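Long-range contact in centrosomal P4.1-associated protein (Danio rerio, PDB 4LD1), which probably binds tubulin and contributes to centriole assembly and elongation, this chain being its C-terminal G-box domain: residues 24-36 with 39-51. Sequence-based numbering, arbitrary orientation.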
loop_
_atom_site.group_PDB
_atom_site.type_symbol
_atom_site.label_atom_id
_atom_site.label_comp_id
_atom_site.label_asym_id
_atom_site.label_seq_id
_atom_site.Cartn_x
_atom_site.Cartn_y
_atom_site.Cartn_z
ATOM N N ASN A 24 0.300 -17.602 33.365
ATOM C CA ASN A 24 0.407 -16.169 33.147
ATOM C C ASN A 24 -0.698 -15.587 32.258
ATOM O O ASN A 24 -0.723 -14.386 31.993
ATOM C CB ASN A 24 1.798 -15.805 32.629
ATOM C CG ASN A 24 2.034 -16.236 31.180
ATOM O OD1 ASN A 24 1.189 -16.854 30.536
ATOM N ND2 ASN A 24 3.205 -15.909 30.677
ATOM N N GLY A 25 -1.594 -16.459 31.799
ATOM C CA GLY A 25 -2.755 -16.056 31.031
ATOM C C GLY A 25 -2.624 -16.257 29.533
ATOM O O GLY A 25 -3.622 -16.162 28.820
ATOM N N THR A 26 -1.419 -16.546 29.047
ATOM C CA THR A 26 -1.249 -16.921 27.637
ATOM C C THR A 26 -2.087 -18.162 27.334
ATOM O O THR A 26 -2.141 -19.110 28.152
ATOM C CB THR A 26 0.234 -17.147 27.305
ATOM O OG1 THR A 26 0.901 -15.883 27.375
ATOM C CG2 THR A 26 0.457 -17.789 25.909
ATOM N N ARG A 27 -2.755 -18.127 26.182
ATOM C CA ARG A 27 -3.577 -19.241 25.749
ATOM C C ARG A 27 -3.129 -19.683 24.372
ATOM O O ARG A 27 -2.769 -18.871 23.541
ATOM C CB ARG A 27 -5.059 -18.849 25.680
ATOM C CG ARG A 27 -5.623 -18.316 26.961
ATOM C CD ARG A 27 -6.983 -17.698 26.713
ATOM N NE ARG A 27 -8.005 -18.700 26.451
ATOM C CZ ARG A 27 -8.705 -19.326 27.394
ATOM N NH1 ARG A 27 -8.488 -19.069 28.681
ATOM N NH2 ARG A 27 -9.617 -20.223 27.045
ATOM N N LYS A 28 -3.180 -20.974 24.123
ATOM C CA LYS A 28 -2.808 -21.545 22.838
ATOM C C LYS A 28 -3.842 -22.557 22.397
ATOM O O LYS A 28 -4.162 -23.473 23.158
ATOM C CB LYS A 28 -1.407 -22.165 22.879
ATOM C CG LYS A 28 -0.935 -22.706 21.521
ATOM C CD LYS A 28 0.387 -23.464 21.551
ATOM C CE LYS A 28 1.428 -22.865 22.481
ATOM N NZ LYS A 28 2.690 -23.675 22.451
ATOM N N GLU A 29 -4.391 -22.360 21.204
ATOM C CA GLU A 29 -5.375 -23.255 20.619
ATOM C C GLU A 29 -4.707 -23.957 19.454
ATOM O O GLU A 29 -4.103 -23.298 18.590
ATOM C CB GLU A 29 -6.598 -22.479 20.130
ATOM C CG GLU A 29 -7.309 -21.739 21.245
ATOM C CD GLU A 29 -8.409 -20.827 20.740
ATOM O OE1 GLU A 29 -9.144 -20.254 21.575
ATOM O OE2 GLU A 29 -8.536 -20.686 19.513
ATOM N N LEU A 30 -4.814 -25.285 19.437
ATOM C CA LEU A 30 -4.258 -26.098 18.376
ATOM C C LEU A 30 -5.363 -26.930 17.770
ATOM O O LEU A 30 -6.095 -27.605 18.491
ATOM C CB LEU A 30 -3.147 -26.993 18.926
ATOM C CG LEU A 30 -2.025 -26.257 19.668
ATOM C CD1 LEU A 30 -2.238 -26.304 21.173
ATOM C CD2 LEU A 30 -0.659 -26.818 19.308
ATOM N N SER A 31 -5.490 -26.915 16.455
ATOM C CA SER A 31 -6.464 -27.760 15.775
ATOM C C SER A 31 -6.050 -29.208 15.918
ATOM O O SER A 31 -4.883 -29.495 16.190
ATOM C CB SER A 31 -6.549 -27.397 14.289
ATOM O OG SER A 31 -5.301 -27.594 13.645
ATOM N N ALA A 32 -7.005 -30.114 15.731
ATOM C CA ALA A 32 -6.738 -31.545 15.831
ATOM C C ALA A 32 -5.591 -31.983 14.915
ATOM O O ALA A 32 -4.744 -32.784 15.307
ATOM C CB ALA A 32 -8.006 -32.348 15.506
ATOM N N ASP A 33 -5.553 -31.447 13.697
ATOM C CA ASP A 33 -4.522 -31.847 12.739
ATOM C C ASP A 33 -3.223 -31.061 12.916
ATOM O O ASP A 33 -2.214 -31.369 12.276
ATOM C CB ASP A 33 -5.026 -31.751 11.287
ATOM C CG ASP A 33 -5.355 -30.330 10.852
ATOM O OD1 ASP A 33 -5.043 -29.368 11.573
ATOM O OD2 ASP A 33 -5.925 -30.176 9.756
ATOM N N GLY A 34 -3.256 -30.053 13.787
ATOM C CA GLY A 34 -2.071 -29.288 14.132
ATOM C C GLY A 34 -1.696 -28.237 13.105
ATOM O O GLY A 34 -0.668 -27.567 13.247
ATOM N N GLN A 35 -2.527 -28.082 12.077
ATOM C CA GLN A 35 -2.222 -27.184 10.968
ATOM C C GLN A 35 -2.620 -25.750 11.256
ATOM O O GLN A 35 -2.205 -24.836 10.553
ATOM C CB GLN A 35 -2.939 -27.657 9.706
ATOM C CG GLN A 35 -2.449 -29.003 9.198
ATOM C CD GLN A 35 -1.545 -28.855 7.997
ATOM O OE1 GLN A 35 -0.327 -29.004 8.097
ATOM N NE2 GLN A 35 -2.140 -28.549 6.848
ATOM N N THR A 36 -3.451 -25.571 12.275
ATOM C CA THR A 36 -3.834 -24.253 12.749
ATOM C C THR A 36 -3.423 -24.147 14.210
ATOM O O THR A 36 -3.790 -24.987 15.026
ATOM C CB THR A 36 -5.349 -23.990 12.621
ATOM O OG1 THR A 36 -5.806 -24.327 11.297
ATOM C CG2 THR A 36 -5.656 -22.535 12.885
ATOM N N VAL A 39 -1.807 -18.532 19.143
ATOM C CA VAL A 39 -1.273 -18.213 20.464
ATOM C C VAL A 39 -1.708 -16.806 20.808
ATOM O O VAL A 39 -1.443 -15.870 20.053
ATOM C CB VAL A 39 0.255 -18.278 20.506
ATOM C CG1 VAL A 39 0.757 -18.049 21.919
ATOM C CG2 VAL A 39 0.741 -19.594 19.971
ATOM N N MET A 40 -2.414 -16.683 21.928
ATOM C CA MET A 40 -2.890 -15.405 22.420
ATOM C C MET A 40 -2.098 -15.107 23.680
ATOM O O MET A 40 -2.362 -15.645 24.783
ATOM C CB MET A 40 -4.381 -15.491 22.694
ATOM C CG MET A 40 -5.198 -15.654 21.412
ATOM S SD MET A 40 -6.756 -16.492 21.637
ATOM C CE MET A 40 -6.164 -18.184 21.764
ATOM N N PHE A 41 -1.075 -14.286 23.500
ATOM C CA PHE A 41 -0.158 -13.981 24.589
ATOM C C PHE A 41 -0.773 -13.087 25.665
ATOM O O PHE A 41 -1.709 -12.332 25.388
ATOM C CB PHE A 41 1.084 -13.316 24.039
ATOM C CG PHE A 41 1.904 -14.209 23.195
ATOM C CD1 PHE A 41 2.711 -15.177 23.785
ATOM C CD2 PHE A 41 1.893 -14.083 21.816
ATOM C CE1 PHE A 41 3.480 -15.997 23.014
ATOM C CE2 PHE A 41 2.646 -14.900 21.045
ATOM C CZ PHE A 41 3.452 -15.854 21.637
ATOM N N PHE A 42 -0.200 -13.148 26.867
ATOM C CA PHE A 42 -0.677 -12.377 28.011
ATOM C C PHE A 42 -0.744 -10.864 27.783
ATOM O O PHE A 42 -1.484 -10.160 28.474
ATOM C CB PHE A 42 0.209 -12.667 29.243
ATOM C CG PHE A 42 1.648 -12.265 29.063
ATOM C CD1 PHE A 42 2.042 -10.949 29.233
ATOM C CD2 PHE A 42 2.600 -13.197 28.710
ATOM C CE1 PHE A 42 3.366 -10.580 29.053
ATOM C CE2 PHE A 42 3.929 -12.830 28.539
ATOM C CZ PHE A 42 4.306 -11.523 28.702
ATOM N N ASN A 43 0.049 -10.356 26.846
ATOM C CA ASN A 43 0.119 -8.910 26.601
ATOM C C ASN A 43 -0.828 -8.468 25.488
ATOM O O ASN A 43 -0.826 -7.305 25.101
ATOM C CB ASN A 43 1.549 -8.486 26.267
ATOM C CG ASN A 43 2.007 -8.973 24.917
ATOM O OD1 ASN A 43 1.432 -9.893 24.343
ATOM N ND2 ASN A 43 3.029 -8.318 24.376
ATOM N N GLY A 44 -1.629 -9.401 24.982
ATOM C CA GLY A 44 -2.588 -9.115 23.931
ATOM C C GLY A 44 -2.106 -9.405 22.523
ATOM O O GLY A 44 -2.905 -9.390 21.584
ATOM N N ASP A 45 -0.817 -9.678 22.355
ATOM C CA ASP A 45 -0.307 -10.037 21.035
ATOM C C ASP A 45 -0.909 -11.380 20.620
ATOM O O ASP A 45 -1.233 -12.212 21.484
ATOM C CB ASP A 45 1.213 -10.150 21.010
ATOM C CG ASP A 45 1.926 -8.822 21.206
ATOM O OD1 ASP A 45 1.268 -7.758 21.274
ATOM O OD2 ASP A 45 3.183 -8.859 21.290
ATOM N N VAL A 46 -0.969 -11.632 19.317
ATOM C CA VAL A 46 -1.451 -12.904 18.826
ATOM C C VAL A 46 -0.579 -13.376 17.692
ATOM O O VAL A 46 -0.198 -12.579 16.824
ATOM C CB VAL A 46 -2.891 -12.784 18.321
ATOM C CG1 VAL A 46 -3.431 -14.149 17.839
ATOM C CG2 VAL A 46 -3.772 -12.206 19.396
ATOM N N LYS A 47 -0.273 -14.652 17.666
ATOM C CA LYS A 47 0.370 -15.303 16.550
ATOM C C LYS A 47 -0.506 -16.466 16.098
ATOM O O LYS A 47 -0.750 -17.420 16.852
ATOM C CB LYS A 47 1.762 -15.807 16.907
ATOM C CG LYS A 47 2.505 -16.381 15.721
ATOM C CD LYS A 47 3.890 -16.829 16.119
ATOM C CE LYS A 47 4.568 -17.565 14.988
ATOM N NZ LYS A 47 5.930 -18.030 15.359
ATOM N N HIS A 48 -0.975 -16.350 14.857
ATOM C CA HIS A 48 -1.908 -17.280 14.265
ATOM C C HIS A 48 -1.342 -17.851 12.958
ATOM O O HIS A 48 -1.192 -17.150 11.958
ATOM C CB HIS A 48 -3.212 -16.551 14.037
ATOM C CG HIS A 48 -4.386 -17.445 13.842
ATOM N ND1 HIS A 48 -5.676 -16.969 13.787
ATOM C CD2 HIS A 48 -4.474 -18.789 13.696
ATOM C CE1 HIS A 48 -6.506 -17.976 13.600
ATOM N NE2 HIS A 48 -5.802 -19.092 13.547
ATOM N N THR A 49 -1.002 -19.132 13.006
ATOM C CA THR A 49 -0.446 -19.863 11.896
ATOM C C THR A 49 -1.559 -20.684 11.273
ATOM O O THR A 49 -2.252 -21.439 11.976
ATOM C CB THR A 49 0.715 -20.769 12.329
ATOM O OG1 THR A 49 1.749 -19.984 12.942
ATOM C CG2 THR A 49 1.278 -21.506 11.150
ATOM N N MET A 50 -1.736 -20.502 9.960
ATOM C CA MET A 50 -2.833 -21.114 9.223
ATOM C C MET A 50 -2.357 -22.323 8.398
ATOM O O MET A 50 -1.157 -22.506 8.185
ATOM C CB MET A 50 -3.470 -20.082 8.300
ATOM C CG MET A 50 -4.002 -18.835 8.993
ATOM S SD MET A 50 -5.302 -19.244 10.168
ATOM C CE MET A 50 -6.489 -17.951 9.855
ATOM N N PRO A 51 -3.291 -23.169 7.951
ATOM C CA PRO A 51 -2.880 -24.348 7.170
ATOM C C PRO A 51 -2.174 -24.021 5.856
ATOM O O PRO A 51 -1.359 -24.835 5.391
ATOM C CB PRO A 51 -4.204 -25.054 6.888
ATOM C CG PRO A 51 -5.057 -24.711 8.075
ATOM C CD PRO A 51 -4.702 -23.255 8.366
HETATM O O HOH W 1 -4.350 -14.478 26.573
HETATM O O HOH W 2 0.388 -24.573 9.434
#
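Met40 O accepts two hydrogen bonds, from Arg27 N and from a water that also donates to Gly25 O; Thr26 CA adds a CA-H...O contact. The Arg27 N to Met40 O bond, 2.9 Å, is nearly straight at hydrogen (169°), although the donor is somewhat tilted from the carbonyl plane. Its return bond, Met40 N to Arg27 O, is shorter at 2.7 Å, and the two define a hydrogen-bonded antiparallel pair. Past the pair, the amide of Phe42, two residues after Met40, donates to the side chain of Thr26, OG1, at 3.0 Å; the 136° angle at hydrogen marks a bent bond. OG1 stands beside its own backbone N (chi1 -68°), which places it at the edge of the Phe42 ring, near the ring plane. Asn24 OD1 accepts from Thr26 N, which sits above its carbonyl plane, in an Asx turn.

On the face of Arg27 and Met40, the bend at chi3 of Met40 brings CE against the Glu29 carboxylate carbon CD, 3.6 Å away. Beyond the paired residues, Thr36 CG2 meets the His48 ring at its edge, in plane, 3.5 Å from NE2, and Thr36 OG1 lies 3.3 Å from Pro51 CD. The contact joins the strands of the hairpin 27-30/37-40, with type I turns at Ser31-Gly34 and Phe41-Gly44; strands 18-21 and 55-59 continue the antiparallel order, as in the single-layer, elongated beta arrangement of the G-box domain.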